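Long-range contacts in glutamine cyclotransferase (Porphyromonas gingivalis W83, PDB 6QQL), which probably catalyses the cyclisation of N-terminal glutaminyl residues of peptides to pyroglutamate as a zinc-binding type II glutaminyl cyclase of the peptidase M28 family: residues A[25-30]-A[303-308]; A[227-232]-A[239-244]. All coordinates share one frame; numbering follows the deposited sequence.

Contact 1 (A[25-30]-A[303-308])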
loop_
_atom_site.group_PDB
_atom_site.type_symbol
_atom_site.label_atom_id
_atom_site.label_comp_id
_atom_site.label_asym_id
_atom_site.label_seq_id
_atom_site.Cartn_x
_atom_site.Cartn_y
_atom_site.Cartn_z
ATOM N N ALA A 25 -13.280 8.651 -16.138
ATOM C CA ALA A 25 -12.853 8.821 -14.751
ATOM C C ALA A 25 -14.045 9.253 -13.899
ATOM O O ALA A 25 -14.140 10.404 -13.486
ATOM C CB ALA A 25 -11.722 9.831 -14.662
ATOM N N ASP A 26 -14.933 8.304 -13.610
ATOM C CA ASP A 26 -16.202 8.592 -12.956
ATOM C C ASP A 26 -16.221 8.350 -11.451
ATOM O O ASP A 26 -16.849 9.131 -10.729
ATOM C CB ASP A 26 -17.316 7.759 -13.601
ATOM C CG ASP A 26 -18.390 8.617 -14.234
ATOM O OD1 ASP A 26 -18.307 9.857 -14.104
ATOM O OD2 ASP A 26 -19.308 8.049 -14.863
ATOM N N LEU A 27 -15.553 7.309 -10.942
ATOM C CA LEU A 27 -15.834 6.861 -9.579
ATOM C C LEU A 27 -14.853 7.329 -8.518
ATOM O O LEU A 27 -15.213 7.322 -7.334
ATOM C CB LEU A 27 -15.873 5.332 -9.526
ATOM C CG LEU A 27 -16.679 4.711 -10.655
ATOM C CD1 LEU A 27 -16.443 3.210 -10.715
ATOM C CD2 LEU A 27 -18.141 5.039 -10.415
ATOM N N PHE A 28 -13.645 7.734 -8.882
ATOM C CA PHE A 28 -12.603 7.990 -7.903
ATOM C C PHE A 28 -12.209 9.459 -7.904
ATOM O O PHE A 28 -11.909 10.025 -8.958
ATOM C CB PHE A 28 -11.416 7.103 -8.222
ATOM C CG PHE A 28 -10.242 7.287 -7.331
ATOM C CD1 PHE A 28 -9.297 8.267 -7.603
ATOM C CD2 PHE A 28 -10.019 6.405 -6.272
ATOM C CE1 PHE A 28 -8.185 8.406 -6.800
ATOM C CE2 PHE A 28 -8.890 6.522 -5.460
ATOM C CZ PHE A 28 -7.976 7.527 -5.720
ATOM N N SER A 29 -12.135 10.056 -6.727
ATOM C CA SER A 29 -11.742 11.455 -6.608
ATOM C C SER A 29 -10.288 11.511 -6.169
ATOM O O SER A 29 -9.944 11.056 -5.073
ATOM C CB SER A 29 -12.596 12.215 -5.610
ATOM O OG SER A 29 -11.840 13.330 -5.157
ATOM N N ALA A 30 -9.425 12.022 -7.043
ATOM C CA ALA A 30 -8.030 12.171 -6.659
ATOM C C ALA A 30 -7.829 13.320 -5.670
ATOM O O ALA A 30 -6.892 13.270 -4.852
ATOM C CB ALA A 30 -7.179 12.351 -7.909
ATOM N N THR A 303 -7.995 3.308 -11.755
ATOM C CA THR A 303 -7.812 1.937 -12.244
ATOM C C THR A 303 -8.320 0.923 -11.226
ATOM O O THR A 303 -9.149 0.065 -11.548
ATOM C CB THR A 303 -6.337 1.651 -12.596
ATOM O OG1 THR A 303 -5.912 2.440 -13.720
ATOM C CG2 THR A 303 -6.163 0.209 -12.957
ATOM N N VAL A 304 -7.883 1.039 -9.976
ATOM C CA VAL A 304 -8.213 0.002 -9.007
ATOM C C VAL A 304 -9.710 -0.023 -8.730
ATOM O O VAL A 304 -10.319 -1.097 -8.680
ATOM C CB VAL A 304 -7.392 0.195 -7.722
ATOM C CG1 VAL A 304 -7.885 -0.714 -6.640
ATOM C CG2 VAL A 304 -5.950 -0.080 -8.003
ATOM N N ILE A 305 -10.331 1.149 -8.550
ATOM C CA ILE A 305 -11.774 1.188 -8.297
ATOM C C ILE A 305 -12.553 0.581 -9.474
ATOM O O ILE A 305 -13.498 -0.193 -9.279
ATOM C CB ILE A 305 -12.218 2.627 -7.955
ATOM C CG1 ILE A 305 -13.567 2.617 -7.236
ATOM C CG2 ILE A 305 -12.336 3.513 -9.179
ATOM C CD1 ILE A 305 -13.743 3.742 -6.270
ATOM N N ARG A 306 -12.139 0.882 -10.709
ATOM C CA ARG A 306 -12.807 0.322 -11.879
ATOM C C ARG A 306 -12.650 -1.190 -11.931
ATOM O O ARG A 306 -13.619 -1.919 -12.175
ATOM C CB ARG A 306 -12.249 0.968 -13.145
ATOM C CG ARG A 306 -12.852 2.279 -13.351
ATOM C CD ARG A 306 -14.233 2.103 -13.912
ATOM N NE ARG A 306 -14.928 3.382 -13.878
ATOM C CZ ARG A 306 -14.591 4.465 -14.573
ATOM N NH1 ARG A 306 -13.554 4.442 -15.397
ATOM N NH2 ARG A 306 -15.306 5.577 -14.436
ATOM N N TYR A 307 -11.433 -1.677 -11.723
ATOM C CA TYR A 307 -11.243 -3.115 -11.664
ATOM C C TYR A 307 -12.101 -3.707 -10.542
ATOM O O TYR A 307 -12.687 -4.791 -10.686
ATOM C CB TYR A 307 -9.757 -3.439 -11.462
ATOM C CG TYR A 307 -9.539 -4.896 -11.176
ATOM C CD1 TYR A 307 -9.352 -5.800 -12.217
ATOM C CD2 TYR A 307 -9.629 -5.386 -9.878
ATOM C CE1 TYR A 307 -9.199 -7.147 -11.965
ATOM C CE2 TYR A 307 -9.494 -6.720 -9.615
ATOM C CZ TYR A 307 -9.275 -7.605 -10.657
ATOM O OH TYR A 307 -9.132 -8.944 -10.373
ATOM N N LEU A 308 -12.184 -3.001 -9.411
ATOM C CA LEU A 308 -13.001 -3.454 -8.293
ATOM C C LEU A 308 -14.489 -3.393 -8.608
ATOM O O LEU A 308 -15.260 -4.221 -8.108
ATOM C CB LEU A 308 -12.667 -2.625 -7.046
ATOM C CG LEU A 308 -13.239 -3.045 -5.691
ATOM C CD1 LEU A 308 -12.966 -4.506 -5.395
ATOM C CD2 LEU A 308 -12.586 -2.188 -4.632
#
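L27 lies across the side chain of R306 at about a right angle, its CD1 methyl 3.5 Å from R306 NE. The methyl meets the guanidinium obliquely, while CB of D26 sits at the edge of that group and in its plane. R306 reaches the loop because its chain is bent at chi2 (-78°), which carries the guanidinium from the helix flank toward D26. The carboxylate of D26 leads away, leaving OD2 4.7 Å from R306 NH2, too far for a salt bridge, so that at most a loose electrostatic attraction is likely, the more so as the D26 side chain is poorly ordered. Deeper in the contact, I305 offers its CG2 methyl to two neighbours, F28 CB at 3.8 Å and L27 CB at 4.0 Å. F28 places its CG anti to the backbone N (chi1 178°), and its ring passes on to V140 and E143 of helix 131-149. The carboxylate of E302, one turn before R306, accepts from the backbone N atoms of L27 and F28 and forms a long, weak ion pair with R306. In the layered alpha/beta fold, the N-terminal loop thus packs across helix 294-311 just before S29 caps helix 30-42, and here D26, F28, D298 and E302 are magnesium-binding residues in a structure of this protein, although no magnesium is bound to this chain.

Contact 2 (A[227-232]-A[239-244])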
loop_
_atom_site.group_PDB
_atom_site.type_symbol
_atom_site.label_atom_id
_atom_site.label_comp_id
_atom_site.label_asym_id
_atom_site.label_seq_id
_atom_site.Cartn_x
_atom_site.Cartn_y
_atom_site.Cartn_z
ATOM N N ALA A 227 -5.421 -8.202 -16.053
ATOM C CA ALA A 227 -6.714 -7.555 -15.878
ATOM C C ALA A 227 -6.561 -6.115 -15.388
ATOM O O ALA A 227 -7.276 -5.218 -15.843
ATOM C CB ALA A 227 -7.575 -8.382 -14.922
ATOM N N VAL A 228 -5.645 -5.869 -14.454
ATOM C CA VAL A 228 -5.478 -4.511 -13.956
ATOM C C VAL A 228 -4.901 -3.621 -15.044
ATOM O O VAL A 228 -5.450 -2.559 -15.357
ATOM C CB VAL A 228 -4.595 -4.492 -12.694
ATOM C CG1 VAL A 228 -4.267 -3.062 -12.313
ATOM C CG2 VAL A 228 -5.313 -5.175 -11.534
ATOM N N TRP A 229 -3.805 -4.065 -15.667
ATOM C CA TRP A 229 -3.103 -3.246 -16.651
ATOM C C TRP A 229 -3.954 -2.987 -17.884
ATOM O O TRP A 229 -3.802 -1.948 -18.540
ATOM C CB TRP A 229 -1.793 -3.921 -17.024
ATOM C CG TRP A 229 -0.567 -3.319 -16.378
ATOM C CD1 TRP A 229 0.466 -2.667 -17.010
ATOM C CD2 TRP A 229 -0.236 -3.334 -14.980
ATOM N NE1 TRP A 229 1.420 -2.284 -16.087
ATOM C CE2 TRP A 229 1.010 -2.675 -14.838
ATOM C CE3 TRP A 229 -0.871 -3.840 -13.833
ATOM C CZ2 TRP A 229 1.622 -2.508 -13.603
ATOM C CZ3 TRP A 229 -0.268 -3.666 -12.610
ATOM C CH2 TRP A 229 0.969 -3.010 -12.504
ATOM N N GLN A 230 -4.820 -3.933 -18.239
ATOM C CA GLN A 230 -5.744 -3.699 -19.338
ATOM C C GLN A 230 -6.835 -2.712 -18.939
ATOM O O GLN A 230 -7.274 -1.905 -19.763
ATOM C CB GLN A 230 -6.321 -5.031 -19.805
ATOM C CG GLN A 230 -5.328 -5.723 -20.707
ATOM C CD GLN A 230 -5.930 -6.777 -21.610
ATOM O OE1 GLN A 230 -5.981 -6.599 -22.830
ATOM N NE2 GLN A 230 -6.351 -7.899 -21.026
ATOM N N THR A 231 -7.276 -2.746 -17.681
ATOM C CA THR A 231 -8.195 -1.719 -17.209
ATOM C C THR A 231 -7.567 -0.342 -17.349
ATOM O O THR A 231 -8.141 0.556 -17.976
ATOM C CB THR A 231 -8.596 -1.998 -15.755
ATOM O OG1 THR A 231 -9.492 -3.117 -15.696
ATOM C CG2 THR A 231 -9.209 -0.752 -15.073
ATOM N N ALA A 232 -6.355 -0.180 -16.816
ATOM C CA ALA A 232 -5.605 1.063 -16.975
ATOM C C ALA A 232 -5.542 1.495 -18.440
ATOM O O ALA A 232 -5.876 2.634 -18.777
ATOM C CB ALA A 232 -4.204 0.887 -16.389
ATOM N N ASN A 239 0.319 5.595 -20.182
ATOM C CA ASN A 239 1.534 6.351 -19.902
ATOM C C ASN A 239 2.054 6.069 -18.505
ATOM O O ASN A 239 3.208 6.397 -18.204
ATOM C CB ASN A 239 1.298 7.854 -20.060
ATOM C CG ASN A 239 0.141 8.345 -19.225
ATOM O OD1 ASN A 239 -0.877 7.665 -19.109
ATOM N ND2 ASN A 239 0.291 9.517 -18.625
ATOM N N TYR A 240 1.242 5.431 -17.666
ATOM C CA TYR A 240 1.605 5.083 -16.302
ATOM C C TYR A 240 1.738 3.583 -16.077
ATOM O O TYR A 240 2.718 3.133 -15.468
ATOM C CB TYR A 240 0.562 5.679 -15.350
ATOM C CG TYR A 240 0.675 7.181 -15.205
ATOM C CD1 TYR A 240 1.783 7.751 -14.595
ATOM C CD2 TYR A 240 -0.317 8.026 -15.672
ATOM C CE1 TYR A 240 1.894 9.115 -14.448
ATOM C CE2 TYR A 240 -0.210 9.404 -15.531
ATOM C CZ TYR A 240 0.905 9.942 -14.922
ATOM O OH TYR A 240 1.035 11.311 -14.781
ATOM N N PHE A 241 0.771 2.793 -16.546
ATOM C CA PHE A 241 0.821 1.335 -16.441
ATOM C C PHE A 241 1.476 0.746 -17.689
ATOM O O PHE A 241 0.824 0.553 -18.717
ATOM C CB PHE A 241 -0.578 0.779 -16.203
ATOM C CG PHE A 241 -1.104 1.074 -14.836
ATOM C CD1 PHE A 241 -1.608 2.330 -14.526
ATOM C CD2 PHE A 241 -1.072 0.100 -13.846
ATOM C CE1 PHE A 241 -2.084 2.609 -13.256
ATOM C CE2 PHE A 241 -1.545 0.374 -12.567
ATOM C CZ PHE A 241 -2.057 1.631 -12.275
ATOM N N ILE A 242 2.764 0.428 -17.592
ATOM C CA ILE A 242 3.527 -0.018 -18.751
ATOM C C ILE A 242 3.530 -1.545 -18.797
ATOM O O ILE A 242 3.877 -2.211 -17.816
ATOM C CB ILE A 242 4.952 0.548 -18.716
ATOM C CG1 ILE A 242 4.904 2.008 -18.260
ATOM C CG2 ILE A 242 5.571 0.482 -20.098
ATOM C CD1 ILE A 242 3.980 2.868 -19.061
ATOM N N GLN A 243 3.150 -2.097 -19.951
ATOM C CA GLN A 243 3.014 -3.543 -20.134
ATOM C C GLN A 243 4.358 -4.124 -20.561
ATOM O O GLN A 243 4.640 -4.344 -21.738
ATOM C CB GLN A 243 1.891 -3.848 -21.117
ATOM C CG GLN A 243 0.582 -3.206 -20.678
ATOM C CD GLN A 243 -0.653 -4.041 -20.991
ATOM O OE1 GLN A 243 -0.800 -5.175 -20.508
ATOM N NE2 GLN A 243 -1.561 -3.471 -21.793
ATOM N N ALA A 244 5.209 -4.348 -19.566
ATOM C CA ALA A 244 6.594 -4.741 -19.768
ATOM C C ALA A 244 7.180 -5.113 -18.416
ATOM O O ALA A 244 6.704 -4.647 -17.379
ATOM C CB ALA A 244 7.403 -3.612 -20.422
#
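The axes of helix 227-232 and strand 241-243 approach to 8.5 Å with their directions 118° apart, and W229 and F241 have the nearest CA atoms, 6.0 Å from each other. These two residues carry the contact as a T-shaped pair. The edge of the F241 ring is turned to the face of the W229 indole, with planes at 82° and the six-membered ring centroids 4.9 Å apart. F241 CD2 stands over the indole, coming within 3.6 Å of W229 CE2, and CB of F241 makes a CH-pi contact over the face of the five-membered ring. With CG anti to its carbonyl carbon, F241 also brings its ring up to A232, whose CB approaches it obliquely, 3.5 Å from F241 CG. Around the indole edge, W229 NE1 gives a weak hydrogen bond to I242 O (3.0 Å), bent to 131° at the hydrogen, and a second weak one to F211 O of the neighbouring strand. Q243 sets CG beside W229 CD1 (3.7 Å), near the plane of the ring, and the bend of its chain at chi2 turns the amide oxygen toward W229 CB. W213 adds another edge-to-face partner to W229, and I267 of strand 264-268 touches both W229 and F241. The chemistry is thus that of a mainly aromatic and apolar core: the buried indole N-H is shared between two backbone carbonyls through weak bonds, so the orientation of W229 probably owes more to ring packing against F241 and W213 than to either bond.

How the contacts relate
The modelled chain begins in contact 1, at 25-30, then runs through helix 30-42, the central mixed sheet and most of the helices before helix 294-311 returns in 303-308 to close a loop of 272 residues. Contact 2 falls entirely within that loop and closes a small one of its own, six residues long, between helix 222-234 and strand 241-243. Their centres lie 14 Å apart on the same side of the chain's centre. Helix 294-311 joins them: T303 packs on V228, T231 and A232, and Y307 on A227. The N-terminal loop, the C-terminal helix, helix 222-234 and the short strand are therefore packed in succession.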